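Local coordinates for manganese-containing superoxide dismutase (Candida albicans, PDB 3QVN), which probably protects the cell by converting superoxide radicals to hydrogen peroxide and oxygen at a protein-bound manganese ion, at residues I169-H174 with D186-I191. Sequence-based numbering, arbitrary orientation.
Sequences IDAWEH and DYFKAI. With MN (manganese (II) ion), chain B.
Tyr187 meets the backbone of Asp170 from helix 184-190, and the pair illustrates how a metal ligand is backed by a second shell. In the C-terminal domain of this iron/manganese superoxide dismutase, the contact joins that helix to the end of strand 163-170, which carries Asp170. With CG anti to the backbone N (chi1 163°), the tyrosine ring presents its edge, in plane, to Asp170 O. Tyr187 OH and CE2 both stand 3.3 Å from Asp170 O; the approach at OH is bent, and a hydrogen bond there is possible but not settled. Phe188 CE1, at its ring edge, stands 4.5 Å from Ala171 CB, and Ile169 CD1 meets Ile191 CG2 at 4.4 Å. Leu126 of helix 115-128 adds to this apolar cover.

Asp170 OD2 binds manganese at 2.1 Å. Asp170 OD1 accepts from Trp172 N at 2.9 Å, on the anti side and 27° out of the carboxylate plane, an Asx turn. His174 NE2 and a water also bind the ion, and His32 and His80 complete the site.

The touching residues are all buried, yet their apolar meetings are loose; the closest approaches gather at Asp170 O. Solvent lies on the helix's far side, at Asp186 and Lys189. Held through one oxygen by the metal and through the other by Trp172 N, the carboxylate is restrained in rotation, while Tyr187 and Phe188 back the peptide that carries it.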
ATOM      1  N   ILE A 169     -21.012  -1.484   1.586  1.00 45.30           N
ATOM      2  CA  ILE A 169     -21.128  -1.943   2.964  1.00 41.13           C
ATOM      3  C   ILE A 169     -19.914  -1.537   3.789  1.00 43.96           C
ATOM      4  O   ILE A 169     -18.780  -1.908   3.481  1.00 40.45           O
ATOM      5  CB  ILE A 169     -21.321  -3.462   3.054  1.00 44.85           C
ATOM      6  CG1 ILE A 169     -22.631  -3.869   2.381  1.00 45.16           C
ATOM      7  CG2 ILE A 169     -21.314  -3.907   4.510  1.00 41.02           C
ATOM      8  CD1 ILE A 169     -22.944  -5.338   2.508  1.00 49.11           C
ATOM      9  N   ASP A 170     -20.170  -0.777   4.847  1.00 46.59           N
ATOM     10  CA  ASP A 170     -19.118  -0.258   5.706  1.00 43.56           C
ATOM     11  C   ASP A 170     -18.536  -1.360   6.585  1.00 48.09           C
ATOM     12  O   ASP A 170     -19.279  -2.108   7.223  1.00 47.00           O
ATOM     13  CB  ASP A 170     -19.682   0.857   6.579  1.00 37.00           C
ATOM     14  CG  ASP A 170     -18.612   1.772   7.115  1.00 42.75           C
ATOM     15  OD1 ASP A 170     -17.463   1.316   7.299  1.00 44.09           O
ATOM     16  OD2 ASP A 170     -18.924   2.953   7.348  1.00 42.20           O
ATOM     17  N   ALA A 171     -17.210  -1.456   6.619  1.00 41.30           N
ATOM     18  CA  ALA A 171     -16.547  -2.480   7.423  1.00 40.31           C
ATOM     19  C   ALA A 171     -15.730  -1.883   8.566  1.00 42.40           C
ATOM     20  O   ALA A 171     -15.101  -2.612   9.332  1.00 44.08           O
ATOM     21  CB  ALA A 171     -15.677  -3.369   6.550  1.00 44.49           C
ATOM     22  N   TRP A 172     -15.741  -0.557   8.673  1.00 39.30           N
ATOM     23  CA  TRP A 172     -15.113   0.122   9.800  1.00 39.84           C
ATOM     24  C   TRP A 172     -15.782  -0.298  11.103  1.00 40.25           C
ATOM     25  O   TRP A 172     -16.991  -0.523  11.142  1.00 46.47           O
ATOM     26  CB  TRP A 172     -15.211   1.637   9.637  1.00 40.33           C
ATOM     27  CG  TRP A 172     -14.283   2.203   8.613  1.00 37.37           C
ATOM     28  CD1 TRP A 172     -14.253   1.909   7.282  1.00 37.65           C
ATOM     29  CD2 TRP A 172     -13.258   3.180   8.831  1.00 38.38           C
ATOM     30  NE1 TRP A 172     -13.267   2.633   6.658  1.00 37.26           N
ATOM     31  CE2 TRP A 172     -12.643   3.422   7.587  1.00 40.31           C
ATOM     32  CE3 TRP A 172     -12.798   3.868   9.957  1.00 38.29           C
ATOM     33  CZ2 TRP A 172     -11.591   4.324   7.438  1.00 37.84           C
ATOM     34  CZ3 TRP A 172     -11.756   4.764   9.808  1.00 33.01           C
ATOM     35  CH2 TRP A 172     -11.165   4.986   8.559  1.00 38.15           C
ATOM     36  N   GLU A 173     -14.997  -0.399  12.170  1.00 34.52           N
ATOM     37  CA  GLU A 173     -15.527  -0.821  13.463  1.00 39.55           C
ATOM     38  C   GLU A 173     -16.602   0.129  13.988  1.00 39.06           C
ATOM     39  O   GLU A 173     -17.583  -0.307  14.588  1.00 39.38           O
ATOM     40  CB  GLU A 173     -14.401  -0.981  14.486  1.00 32.69           C
ATOM     41  CG  GLU A 173     -13.615  -2.269  14.317  1.00 36.60           C
ATOM     42  CD  GLU A 173     -12.321  -2.284  15.106  1.00 39.38           C
ATOM     43  OE1 GLU A 173     -11.844  -1.198  15.498  1.00 40.07           O
ATOM     44  OE2 GLU A 173     -11.777  -3.385  15.331  1.00 40.55           O
ATOM     45  N   HIS A 174     -16.438   1.406  13.671  1.00 38.41           N
ATOM     46  CA  HIS A 174     -17.339   2.459  14.103  1.00 39.11           C
ATOM     47  C   HIS A 174     -18.736   2.177  13.603  1.00 41.21           C
ATOM     48  O   HIS A 174     -19.716   2.553  14.230  1.00 49.56           O
ATOM     49  CB  HIS A 174     -16.843   3.835  13.639  1.00 36.94           C
ATOM     50  CG  HIS A 174     -17.052   4.114  12.179  1.00 40.81           C
ATOM     51  ND1 HIS A 174     -16.192   4.901  11.446  1.00 43.75           N
ATOM     52  CD2 HIS A 174     -18.031   3.737  11.325  1.00 37.87           C
ATOM     53  CE1 HIS A 174     -16.627   4.990  10.203  1.00 38.62           C
ATOM     54  NE2 HIS A 174     -17.740   4.292  10.101  1.00 34.39           N
ATOM     55  N   ASP A 186     -21.748 -11.050  12.954  1.00 51.76           N
ATOM     56  CA  ASP A 186     -23.178 -10.837  13.161  1.00 52.50           C
ATOM     57  C   ASP A 186     -23.657  -9.591  12.429  1.00 50.04           C
ATOM     58  O   ASP A 186     -24.734  -9.583  11.836  1.00 53.57           O
ATOM     59  CB  ASP A 186     -23.507 -10.723  14.652  1.00 58.53           C
ATOM     60  CG  ASP A 186     -23.514 -12.068  15.358  1.00 60.25           C
ATOM     61  OD1 ASP A 186     -23.721 -13.100  14.684  1.00 60.30           O
ATOM     62  OD2 ASP A 186     -23.322 -12.093  16.591  1.00 67.13           O
ATOM     63  N   TYR A 187     -22.850  -8.538  12.478  1.00 48.66           N
ATOM     64  CA  TYR A 187     -23.184  -7.288  11.807  1.00 47.28           C
ATOM     65  C   TYR A 187     -23.293  -7.473  10.295  1.00 46.71           C
ATOM     66  O   TYR A 187     -24.221  -6.970   9.662  1.00 44.19           O
ATOM     67  CB  TYR A 187     -22.145  -6.216  12.137  1.00 44.52           C
ATOM     68  CG  TYR A 187     -22.164  -5.035  11.194  1.00 47.47           C
ATOM     69  CD1 TYR A 187     -23.212  -4.126  11.211  1.00 46.44           C
ATOM     70  CD2 TYR A 187     -21.130  -4.830  10.289  1.00 42.58           C
ATOM     71  CE1 TYR A 187     -23.231  -3.045  10.349  1.00 43.50           C
ATOM     72  CE2 TYR A 187     -21.142  -3.754   9.427  1.00 39.75           C
ATOM     73  CZ  TYR A 187     -22.193  -2.865   9.461  1.00 42.43           C
ATOM     74  OH  TYR A 187     -22.208  -1.789   8.603  1.00 45.36           O
ATOM     75  N   PHE A 188     -22.341  -8.201   9.724  1.00 48.75           N
ATOM     76  CA  PHE A 188     -22.315  -8.429   8.285  1.00 49.01           C
ATOM     77  C   PHE A 188     -23.576  -9.141   7.809  1.00 51.97           C
ATOM     78  O   PHE A 188     -24.139  -8.790   6.771  1.00 55.66           O
ATOM     79  CB  PHE A 188     -21.068  -9.219   7.884  1.00 44.64           C
ATOM     80  CG  PHE A 188     -19.784  -8.473   8.104  1.00 41.16           C
ATOM     81  CD1 PHE A 188     -19.735  -7.097   7.948  1.00 41.15           C
ATOM     82  CD2 PHE A 188     -18.631  -9.144   8.474  1.00 40.12           C
ATOM     83  CE1 PHE A 188     -18.558  -6.406   8.153  1.00 39.33           C
ATOM     84  CE2 PHE A 188     -17.451  -8.457   8.682  1.00 37.59           C
ATOM     85  CZ  PHE A 188     -17.414  -7.088   8.521  1.00 39.22           C
ATOM     86  N   LYS A 189     -24.016 -10.139   8.568  1.00 49.00           N
ATOM     87  CA  LYS A 189     -25.230 -10.870   8.228  1.00 47.83           C
ATOM     88  C   LYS A 189     -26.460  -9.986   8.389  1.00 51.40           C
ATOM     89  O   LYS A 189     -27.277  -9.864   7.477  1.00 56.13           O
ATOM     90  CB  LYS A 189     -25.383 -12.111   9.106  1.00 49.62           C
ATOM     91  CG  LYS A 189     -24.326 -13.181   8.903  1.00 57.19           C
ATOM     92  CD  LYS A 189     -24.786 -14.500   9.512  1.00 64.14           C
ATOM     93  CE  LYS A 189     -23.691 -15.556   9.483  1.00 76.86           C
ATOM     94  NZ  LYS A 189     -22.590 -15.246  10.438  1.00 78.47           N
ATOM     95  N   ALA A 190     -26.578  -9.367   9.558  1.00 49.74           N
ATOM     96  CA  ALA A 190     -27.774  -8.616   9.922  1.00 47.75           C
ATOM     97  C   ALA A 190     -28.070  -7.440   8.998  1.00 48.21           C
ATOM     98  O   ALA A 190     -29.230  -7.086   8.792  1.00 50.47           O
ATOM     99  CB  ALA A 190     -27.675  -8.138  11.367  1.00 48.03           C
ATOM    100  N   ILE A 191     -27.023  -6.838   8.441  1.00 51.55           N
ATOM    101  CA  ILE A 191     -27.186  -5.605   7.675  1.00 53.13           C
ATOM    102  C   ILE A 191     -27.975  -5.809   6.382  1.00 51.98           C
ATOM    103  O   ILE A 191     -28.530  -4.862   5.826  1.00 51.11           O
ATOM    104  CB  ILE A 191     -25.829  -4.934   7.365  1.00 48.64           C
ATOM    105  CG1 ILE A 191     -26.042  -3.468   6.976  1.00 44.27           C
ATOM    106  CG2 ILE A 191     -25.088  -5.699   6.280  1.00 47.31           C
ATOM    107  CD1 ILE A 191     -24.768  -2.673   6.873  1.00 49.11           C
TER
HETATM  108 MN    MN B 207     -18.147   4.667   8.309  1.00 47.04          MN
HETATM  109  O   HOH W   1     -16.143   4.095   7.265  1.00 40.02           O